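Local atomic coordinates of hypothetical protein Rv2991 (Mycobacterium tuberculosis, PDB entry 1RFE), a protein that is of unknown function but probably binds coenzyme F420 in a split beta-barrel related to the pyridoxamine 5'-phosphate oxidases. Residues N20-G25 / M41-I46; G25-I30 / V70-E75; N63-P68 / A92-E97; V86-V91 / I136-T141. All blocks are in the same frame, centred on the assembly; numbering follows the deposited sequence. Where two conformers were deposited one is given.

Contact 1: residues N20-G25 / M41-I46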
# COMPACT_ATOMS: atom_id res chain seq x y z
N ASN A 20 7.42 3.90 -2.72
CA ASN A 20 7.67 3.93 -4.16
C ASN A 20 8.36 2.69 -4.67
O ASN A 20 8.06 2.23 -5.78
CB ASN A 20 8.49 5.17 -4.56
CG ASN A 20 7.64 6.40 -4.65
OD1 ASN A 20 7.95 7.46 -4.05
ND2 ASN A 20 6.56 6.30 -5.40
N SER A 21 9.24 2.11 -3.87
CA SER A 21 9.97 0.91 -4.27
C SER A 21 9.24 -0.41 -4.15
O SER A 21 9.46 -1.29 -4.97
CB SER A 21 11.26 0.79 -3.47
OG SER A 21 11.96 1.95 -3.77
N SER A 22 8.38 -0.54 -3.15
CA SER A 22 7.61 -1.78 -2.95
C SER A 22 6.55 -1.99 -4.03
O SER A 22 6.15 -1.04 -4.76
CB SER A 22 7.00 -1.77 -1.56
OG SER A 22 8.00 -1.58 -0.56
N ARG A 23 6.12 -3.24 -4.16
CA ARG A 23 5.12 -3.67 -5.13
C ARG A 23 3.77 -4.08 -4.55
O ARG A 23 2.69 -3.87 -5.17
CB ARG A 23 5.68 -4.86 -5.91
CG ARG A 23 6.73 -4.39 -6.91
CD ARG A 23 7.43 -5.46 -7.71
NE ARG A 23 6.52 -6.20 -8.59
CZ ARG A 23 6.28 -5.91 -9.85
NH1 ARG A 23 6.88 -4.90 -10.51
NH2 ARG A 23 5.48 -6.70 -10.51
N THR A 24 3.85 -4.73 -3.40
CA THR A 24 2.69 -5.34 -2.75
C THR A 24 2.62 -5.01 -1.29
O THR A 24 3.57 -5.18 -0.57
CB THR A 24 2.73 -6.89 -2.85
OG1 THR A 24 2.91 -7.27 -4.21
CG2 THR A 24 1.34 -7.51 -2.47
N GLY A 25 1.45 -4.55 -0.85
CA GLY A 25 1.14 -4.50 0.55
C GLY A 25 -0.12 -5.28 0.87
O GLY A 25 -0.75 -5.82 0.00
N MSE A 41 -2.51 -6.32 -2.25
CA MSE A 41 -2.86 -5.31 -3.24
C MSE A 41 -1.57 -4.75 -3.90
O MSE A 41 -0.64 -4.42 -3.22
CB MSE A 41 -3.59 -4.11 -2.55
CG MSE A 41 -5.02 -4.41 -1.98
SE MSE A 41 -6.15 -5.03 -3.38
CE MSE A 41 -6.57 -3.34 -4.14
N TRP A 42 -1.57 -4.64 -5.23
CA TRP A 42 -0.73 -3.67 -5.93
C TRP A 42 -1.35 -2.30 -5.77
O TRP A 42 -2.51 -2.17 -5.41
CB TRP A 42 -0.62 -3.96 -7.40
CG TRP A 42 0.23 -5.15 -7.70
CD1 TRP A 42 0.95 -5.91 -6.83
CD2 TRP A 42 0.45 -5.71 -8.99
NE1 TRP A 42 1.60 -6.92 -7.50
CE2 TRP A 42 1.32 -6.81 -8.83
CE3 TRP A 42 0.03 -5.37 -10.28
CZ2 TRP A 42 1.76 -7.59 -9.92
CZ3 TRP A 42 0.47 -6.16 -11.38
CH2 TRP A 42 1.31 -7.24 -11.18
N TYR A 43 -0.57 -1.27 -6.02
CA TYR A 43 -1.05 0.07 -5.74
C TYR A 43 -0.46 1.13 -6.58
O TYR A 43 0.61 0.95 -7.25
CB TYR A 43 -0.92 0.39 -4.24
CG TYR A 43 0.47 0.35 -3.70
CD1 TYR A 43 1.26 1.51 -3.65
CD2 TYR A 43 1.02 -0.85 -3.25
CE1 TYR A 43 2.58 1.46 -3.13
CE2 TYR A 43 2.33 -0.88 -2.72
CZ TYR A 43 3.09 0.26 -2.66
OH TYR A 43 4.38 0.19 -2.15
N ALA A 44 -1.16 2.26 -6.55
CA ALA A 44 -0.70 3.51 -7.10
C ALA A 44 -0.12 4.41 -6.03
O ALA A 44 -0.45 4.28 -4.83
CB ALA A 44 -1.81 4.23 -7.87
N VAL A 45 0.75 5.32 -6.47
CA VAL A 45 1.30 6.38 -5.61
C VAL A 45 1.13 7.73 -6.29
O VAL A 45 1.66 7.97 -7.39
CB VAL A 45 2.81 6.16 -5.28
CG1 VAL A 45 3.24 7.14 -4.23
CG2 VAL A 45 3.11 4.70 -4.76
N ILE A 46 0.40 8.63 -5.64
CA ILE A 46 0.10 9.94 -6.22
C ILE A 46 0.27 11.05 -5.17
O ILE A 46 -0.37 11.02 -4.13
CB ILE A 46 -1.34 9.95 -6.71
CG1 ILE A 46 -1.55 8.86 -7.76
CG2 ILE A 46 -1.71 11.36 -7.24
CD1 ILE A 46 -2.96 8.55 -7.98
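G25 and M41 make an antiparallel hydrogen-bonded pair in the split-barrel sheet of this pyridoxamine 5'-phosphate oxidase-like fold, just where the chain has left helix 12-21 and begins strand 25-30. M41, a selenomethionine, donates from N to G25 O at 2.9 Å; in return G25 N reaches M41 O at 3.2 Å. Ahead of G25 the backbones separate, and the aromatic side chains of W42 and Y43 bridge from strand 36-46 to the linker. In Y43, chi1 of 60° sets CG between the backbone N and the carbonyl carbon, which carries the ring along residues 22-24. Its OH ends 3.3 Å from S22 CB but spends its hydrogen bond on V19 O of the preceding helix, while R111 adds a cation-pi contact to the same ring. W42 has CG anti to its carbonyl carbon instead (chi1 -72°), and CD1 of the indole comes obliquely to within 3.2 Å of R23 O. R23 O is the acceptor for the hydroxyl of Y112, whose ring stacks on W42. R23 bends at chi3 and runs alongside the indole, the guanidinium and ring planes standing 74° apart; NH2 stays 3.9 Å from CZ2 of W42. T24 approaches the indole from its edge, its OG1 lying in the ring plane 3.5 Å from W42 CD1.

Contact 2: residues G25-I30 / V70-E75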
# COMPACT_ATOMS: atom_id res chain seq x y z
N GLY A 25 1.45 -4.55 -0.85
CA GLY A 25 1.14 -4.50 0.55
C GLY A 25 -0.12 -5.28 0.87
O GLY A 25 -0.75 -5.82 0.00
N THR A 26 -0.44 -5.34 2.15
CA THR A 26 -1.66 -5.92 2.69
C THR A 26 -2.60 -4.85 3.22
O THR A 26 -2.25 -4.09 4.10
CB THR A 26 -1.30 -6.88 3.84
OG1 THR A 26 -0.43 -7.92 3.36
CG2 THR A 26 -2.54 -7.63 4.34
N LEU A 27 -3.82 -4.83 2.65
CA LEU A 27 -4.86 -3.94 3.07
C LEU A 27 -5.77 -4.71 4.01
O LEU A 27 -6.05 -5.87 3.77
CB LEU A 27 -5.66 -3.47 1.85
CG LEU A 27 -6.91 -2.62 2.13
CD1 LEU A 27 -6.52 -1.23 2.54
CD2 LEU A 27 -7.78 -2.62 0.93
N ALA A 28 -6.17 -4.07 5.10
CA ALA A 28 -7.26 -4.57 5.94
C ALA A 28 -8.40 -3.55 5.92
O ALA A 28 -8.20 -2.41 6.27
CB ALA A 28 -6.80 -4.76 7.38
N THR A 29 -9.59 -4.00 5.59
CA THR A 29 -10.82 -3.24 5.87
C THR A 29 -11.65 -3.98 6.92
O THR A 29 -11.33 -5.12 7.35
CB THR A 29 -11.68 -3.06 4.56
OG1 THR A 29 -12.02 -4.34 4.00
CG2 THR A 29 -10.91 -2.42 3.44
N ILE A 30 -12.73 -3.37 7.35
CA ILE A 30 -13.48 -3.91 8.44
C ILE A 30 -14.75 -4.54 7.87
O ILE A 30 -15.52 -3.87 7.25
CB ILE A 30 -13.83 -2.81 9.44
CG1 ILE A 30 -12.55 -2.24 10.00
CG2 ILE A 30 -14.75 -3.38 10.60
CD1 ILE A 30 -12.75 -1.15 10.98
N VAL A 70 -9.16 1.93 7.67
CA VAL A 70 -8.28 1.01 6.95
C VAL A 70 -6.95 0.88 7.63
O VAL A 70 -6.49 1.81 8.36
CB VAL A 70 -7.92 1.47 5.51
CG1 VAL A 70 -8.90 1.04 4.59
CG2 VAL A 70 -7.65 2.99 5.39
N SER A 71 -6.31 -0.26 7.40
CA SER A 71 -4.89 -0.43 7.69
C SER A 71 -4.18 -0.95 6.47
O SER A 71 -4.77 -1.71 5.66
CB SER A 71 -4.68 -1.42 8.84
OG SER A 71 -5.37 -0.97 9.97
N PHE A 72 -2.92 -0.56 6.32
CA PHE A 72 -2.16 -1.02 5.14
C PHE A 72 -0.74 -1.25 5.58
O PHE A 72 -0.15 -0.39 6.23
CB PHE A 72 -2.27 0.01 4.02
CG PHE A 72 -1.80 -0.48 2.67
CD1 PHE A 72 -2.62 -1.26 1.88
CD2 PHE A 72 -0.54 -0.15 2.19
CE1 PHE A 72 -2.17 -1.69 0.64
CE2 PHE A 72 -0.11 -0.56 0.96
CZ PHE A 72 -0.93 -1.34 0.18
N LEU A 73 -0.17 -2.41 5.21
CA LEU A 73 1.15 -2.83 5.66
C LEU A 73 2.05 -3.22 4.49
O LEU A 73 1.68 -4.02 3.64
CB LEU A 73 1.03 -4.01 6.65
CG LEU A 73 2.34 -4.50 7.35
CD1 LEU A 73 2.11 -5.13 8.72
CD2 LEU A 73 3.08 -5.55 6.52
N LEU A 74 3.25 -2.66 4.48
CA LEU A 74 4.32 -3.00 3.56
C LEU A 74 5.49 -3.55 4.35
O LEU A 74 5.87 -2.98 5.36
CB LEU A 74 4.79 -1.74 2.82
CG LEU A 74 3.85 -1.11 1.80
CD1 LEU A 74 4.28 0.29 1.42
CD2 LEU A 74 3.75 -2.03 0.57
N GLU A 75 6.11 -4.60 3.85
CA GLU A 75 7.20 -5.23 4.54
C GLU A 75 8.11 -5.94 3.56
O GLU A 75 7.64 -6.52 2.56
CB GLU A 75 6.61 -6.20 5.61
CG GLU A 75 7.08 -7.64 5.67
CD GLU A 75 6.71 -8.52 4.50
OE1 GLU A 75 5.53 -8.51 4.06
OE2 GLU A 75 7.61 -9.25 4.03
O HOH W 1 2.30 -7.13 3.82
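F72 and L27 both hold CG anti to the backbone N (chi1 -167° and 174°), and in this non-hydrogen-bonded pair the two side chains leave the same face of the sheet. The F72 ring thereby meets L27 edge-on: L27 CB lies in the ring plane, 3.8 Å from CD1. At its far end the ring meets the neighbouring strand obliquely, with CZ 3.8 Å from G25 CA. L74 CD2 comes to the same CA at 3.6 Å. Further along, L27 CD1 meets V70 CG1 at 3.9 Å. The backbones supply the frame through two hydrogen-bonded pairs, T26 with L73 and A28 with S71, of which A28 N to S71 O is the shortest bond at 2.8 Å. On the T26 and L73 face, a water joins T26 OG1 to L73 O, donating to the carbonyl at 3.2 Å. I50 and L52 of strand 49-55 pack against F72, and L52 also reaches L27. With the strand axes 4.6 Å apart and running antiparallel, this is a regular ladder whose apolar face turns into the interior of the split beta-barrel.

Contact 3: residues N63-P68 / A92-E97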
# COMPACT_ATOMS: atom_id res chain seq x y z
N ASN A 63 -17.20 -2.53 2.31
CA ASN A 63 -16.72 -2.34 3.68
C ASN A 63 -16.39 -0.88 3.92
O ASN A 63 -16.70 -0.28 4.97
CB ASN A 63 -15.47 -3.16 4.00
CG ASN A 63 -15.70 -4.65 4.03
OD1 ASN A 63 -14.70 -5.41 4.00
ND2 ASN A 63 -16.98 -5.12 4.04
N LEU A 64 -15.78 -0.27 2.92
CA LEU A 64 -15.22 1.03 3.16
C LEU A 64 -16.24 2.19 3.20
O LEU A 64 -15.97 3.21 3.79
CB LEU A 64 -14.16 1.35 2.14
CG LEU A 64 -12.82 0.67 2.40
CD1 LEU A 64 -11.87 0.94 1.22
CD2 LEU A 64 -12.20 1.09 3.68
N ARG A 65 -17.36 2.04 2.55
CA ARG A 65 -18.40 3.06 2.55
C ARG A 65 -19.12 2.99 3.87
O ARG A 65 -19.54 4.03 4.41
CB ARG A 65 -19.40 2.83 1.39
CG ARG A 65 -18.88 3.30 0.00
CD ARG A 65 -19.89 3.12 -1.15
NE ARG A 65 -19.20 3.01 -2.45
CZ ARG A 65 -19.06 1.88 -3.20
NH1 ARG A 65 -19.57 0.70 -2.84
NH2 ARG A 65 -18.39 1.97 -4.36
N ARG A 66 -19.25 1.77 4.39
CA ARG A 66 -19.89 1.49 5.69
C ARG A 66 -18.98 1.94 6.84
O ARG A 66 -19.46 2.47 7.81
CB ARG A 66 -20.22 -0.01 5.80
CG ARG A 66 -21.03 -0.38 7.07
CD ARG A 66 -21.42 -1.84 7.25
N ASP A 67 -17.67 1.75 6.68
CA ASP A 67 -16.70 2.11 7.70
C ASP A 67 -15.34 2.47 7.04
O ASP A 67 -14.61 1.57 6.62
CB ASP A 67 -16.57 0.96 8.68
CG ASP A 67 -15.75 1.32 9.90
OD1 ASP A 67 -14.84 2.23 9.88
OD2 ASP A 67 -15.91 0.66 10.97
N PRO A 68 -14.96 3.74 7.02
CA PRO A 68 -13.79 4.18 6.23
C PRO A 68 -12.45 3.75 6.80
O PRO A 68 -11.46 4.05 6.17
CB PRO A 68 -13.87 5.72 6.31
CG PRO A 68 -15.18 6.02 6.94
CD PRO A 68 -15.53 4.86 7.78
N ALA A 92 -9.78 5.68 4.46
CA ALA A 92 -9.82 5.69 3.02
C ALA A 92 -10.94 6.63 2.55
O ALA A 92 -11.98 6.65 3.17
CB ALA A 92 -10.15 4.35 2.52
N GLU A 93 -10.70 7.39 1.46
CA GLU A 93 -11.77 7.98 0.66
C GLU A 93 -11.95 7.22 -0.67
O GLU A 93 -11.00 6.90 -1.36
CB GLU A 93 -11.43 9.42 0.34
CG GLU A 93 -12.49 10.17 -0.46
CD GLU A 93 -11.97 11.50 -1.01
OE1 GLU A 93 -10.78 11.82 -0.75
OE2 GLU A 93 -12.75 12.21 -1.71
N ILE A 94 -13.21 6.96 -1.00
CA ILE A 94 -13.64 6.44 -2.27
C ILE A 94 -13.93 7.59 -3.24
O ILE A 94 -14.68 8.50 -2.95
CB ILE A 94 -14.84 5.50 -2.05
CG1 ILE A 94 -14.41 4.39 -1.09
CG2 ILE A 94 -15.39 4.94 -3.34
CD1 ILE A 94 -15.38 3.26 -0.95
N VAL A 95 -13.26 7.53 -4.38
CA VAL A 95 -13.23 8.61 -5.34
C VAL A 95 -13.63 8.01 -6.64
O VAL A 95 -13.02 7.01 -7.04
CB VAL A 95 -11.76 9.13 -5.43
CG1 VAL A 95 -11.53 10.08 -6.63
CG2 VAL A 95 -11.37 9.77 -4.15
N GLU A 96 -14.64 8.56 -7.32
CA GLU A 96 -14.94 8.16 -8.71
C GLU A 96 -14.75 9.30 -9.74
O GLU A 96 -15.09 9.17 -10.92
CB GLU A 96 -16.36 7.55 -8.85
CG GLU A 96 -17.44 8.23 -8.02
CD GLU A 96 -18.84 7.58 -8.17
OE1 GLU A 96 -19.18 6.68 -7.36
OE2 GLU A 96 -19.62 7.99 -9.06
N GLU A 97 -14.18 10.41 -9.29
CA GLU A 97 -13.84 11.49 -10.21
C GLU A 97 -12.86 11.04 -11.36
O GLU A 97 -11.79 10.50 -11.12
CB GLU A 97 -13.29 12.66 -9.41
CG GLU A 97 -13.33 13.96 -10.16
CD GLU A 97 -12.06 14.15 -10.91
OE1 GLU A 97 -11.00 14.00 -10.23
OE2 GLU A 97 -12.10 14.37 -12.15
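Helix 59-66 of the split-barrel fold packs onto the outgoing part of strand 84-95 here, L64 and R65 resting on A92 and I94 while the helix exit is tied to the strand by a single backbone bond. That bond runs from A92 N to P68 O over 2.9 Å and is close to straight, with 166° at the hydrogen and the donor in the carbonyl plane. Beside it, P68 CB lies 3.8 Å from A92 O, so the proline flanks the strand while its carbonyl is used. The helix closes just before, where D67 N still donates to N63 O, and D67 is the first residue to depart from helical angles.

The side-chain packing has two centres, A92 CB and I94 CD1. L64 points at the strand and presents its forked end to A92: CD1 and CD2 stand equally far from A92 CB, each at 4.0 Å, so the small methyl sits before the fork. V70 and V134, from the neighbouring strands, pack against both residues. I94 is extended at its tip (chi2 -170°), which pushes CD1 up to the helix surface, 3.8 Å from L64 CB. The same methyl meets the stem of R65, whose chain is extended from CG to NE and crosses the isoleucine at about a right angle. The guanidinium is held by A56 O, which accepts from NH2, and one of its faces lies over the isoleucine. The closest approach of that pair is R65 CG to I94 CD1, 3.6 Å.

Contact 4: residues V86-V91 / I136-T141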
# COMPACT_ATOMS: atom_id res chain seq x y z
N VAL A 86 6.62 -0.65 6.97
CA VAL A 86 5.86 0.49 7.39
C VAL A 86 4.38 0.07 7.45
O VAL A 86 3.87 -0.63 6.57
CB VAL A 86 6.09 1.71 6.50
CG1 VAL A 86 5.66 1.43 5.06
CG2 VAL A 86 5.41 2.88 7.03
N SER A 87 3.73 0.49 8.51
CA SER A 87 2.37 0.07 8.83
C SER A 87 1.56 1.35 9.05
O SER A 87 1.93 2.20 9.89
CB SER A 87 2.39 -0.76 10.12
OG SER A 87 1.11 -1.29 10.39
N PHE A 88 0.48 1.49 8.28
CA PHE A 88 -0.38 2.68 8.27
C PHE A 88 -1.75 2.29 8.82
O PHE A 88 -2.29 1.23 8.48
CB PHE A 88 -0.63 3.17 6.82
CG PHE A 88 0.64 3.56 6.08
CD1 PHE A 88 1.37 4.64 6.49
CD2 PHE A 88 1.11 2.81 5.01
CE1 PHE A 88 2.50 5.02 5.80
CE2 PHE A 88 2.27 3.18 4.32
CZ PHE A 88 2.94 4.27 4.69
N GLU A 89 -2.29 3.14 9.68
CA GLU A 89 -3.66 3.03 10.07
C GLU A 89 -4.27 4.39 9.72
O GLU A 89 -3.62 5.41 9.87
CB GLU A 89 -3.79 2.68 11.56
CG GLU A 89 -3.23 1.31 11.87
CD GLU A 89 -3.27 0.91 13.32
OE1 GLU A 89 -3.76 1.73 14.13
OE2 GLU A 89 -2.84 -0.27 13.64
N GLY A 90 -5.48 4.38 9.22
CA GLY A 90 -6.13 5.63 8.84
C GLY A 90 -7.52 5.47 8.34
O GLY A 90 -8.30 4.63 8.84
N VAL A 91 -7.82 6.30 7.33
CA VAL A 91 -9.11 6.32 6.68
C VAL A 91 -8.87 6.32 5.17
O VAL A 91 -7.86 6.83 4.67
CB VAL A 91 -9.96 7.55 7.11
CG1 VAL A 91 -10.21 7.54 8.60
CG2 VAL A 91 -9.29 8.86 6.71
N ILE A 136 -5.71 6.20 0.46
CA ILE A 136 -5.33 5.89 1.84
C ILE A 136 -4.71 7.11 2.51
O ILE A 136 -3.66 7.66 2.10
CB ILE A 136 -4.42 4.67 1.87
CG1 ILE A 136 -5.23 3.52 1.25
CG2 ILE A 136 -3.94 4.39 3.34
CD1 ILE A 136 -4.57 2.20 1.19
N VAL A 137 -5.39 7.56 3.55
CA VAL A 137 -4.89 8.67 4.35
C VAL A 137 -4.47 8.17 5.72
O VAL A 137 -5.30 7.70 6.49
CB VAL A 137 -5.94 9.73 4.53
CG1 VAL A 137 -5.30 10.93 5.30
CG2 VAL A 137 -6.46 10.16 3.20
N ALA A 138 -3.19 8.27 6.03
CA ALA A 138 -2.68 7.71 7.24
C ALA A 138 -2.87 8.75 8.38
O ALA A 138 -2.66 9.94 8.19
CB ALA A 138 -1.23 7.40 7.07
N ARG A 139 -3.26 8.27 9.55
CA ARG A 139 -3.24 9.07 10.76
C ARG A 139 -2.20 8.58 11.74
O ARG A 139 -1.81 9.32 12.60
CB ARG A 139 -4.57 9.03 11.47
CG ARG A 139 -5.73 8.97 10.53
CD ARG A 139 -6.68 10.06 10.63
NE ARG A 139 -6.33 10.98 9.53
CZ ARG A 139 -7.23 11.79 8.98
NH1 ARG A 139 -8.47 11.76 9.43
NH2 ARG A 139 -6.92 12.62 8.00
N ARG A 140 -1.84 7.30 11.64
CA ARG A 140 -0.83 6.69 12.49
C ARG A 140 0.06 5.84 11.60
O ARG A 140 -0.40 5.05 10.75
CB ARG A 140 -1.45 5.85 13.57
CG ARG A 140 -0.45 5.15 14.48
CD ARG A 140 -1.06 4.58 15.82
NE ARG A 140 -0.15 3.66 16.55
CZ ARG A 140 0.19 2.42 16.16
NH1 ARG A 140 -0.25 1.90 15.01
NH2 ARG A 140 0.98 1.67 16.93
N THR A 141 1.35 6.04 11.80
CA THR A 141 2.37 5.43 11.02
C THR A 141 3.38 4.87 12.00
O THR A 141 3.82 5.57 12.90
CB THR A 141 3.04 6.46 10.17
OG1 THR A 141 2.11 6.95 9.21
CG2 THR A 141 4.18 5.83 9.33
O HOH W 2 0.48 2.31 12.30
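E89 O is gripped by two successive amides at the corner between strands 131-138 and 140-145, R139 N at 2.9 Å and R140 N at 3.1 Å, the signature of a classic beta bulge. The first donor lies in the carbonyl plane; the second is tilted 22° from it. E89 N donates to R140 O, completing that pair, and V137 N to V91 O at 2.8 Å carries the pairing on beyond the bulge. Around it, F88 turns the edge of its ring to T141, with OG1 3.6 Å from CD1, and A138 CB comes obliquely to the same carbon at 3.8 Å. On the other face E89 and R140 extend side by side, R140 with CG anti to its N (chi1 179°); NH1 stands 3.6 Å from OE1 in a long salt bridge. Water 2 donates to S87 O and, weakly, to R140 O. Farther out, strand 69-76 supports the other edge of 86-91 through backbone bonds of F72 and V70, and I50 packs against F88 and I136. The double acceptor lets both R139 N and R140 N be satisfied as the register shifts by one residue, while the stretched ion pair probably contributes only modest attraction.

Overall arrangement
From the N terminus, helix 12-21 leads into strand 25-30, and contact 1 closes the first loop when strand 36-46 returns to pair at G25. Contact 2 opens from that same glycine before contact 1 has closed, so the two cross; it spans strand 49-55 and helix 59-66 to bring in strand 69-76. Contact 3 starts within that loop, at the end of helix 59-66, and crosses contact 2 by ending on strand 84-95. Contact 4 crosses contact 3, joining strand 84-95 to strands 131-138 and 140-145 beyond helices 98-112 and 122-127. Contacts 2 and 4, in series along the chain, are centred about 9 Å apart and meet where strands 69-76 and 84-95 adjoin in one sheet.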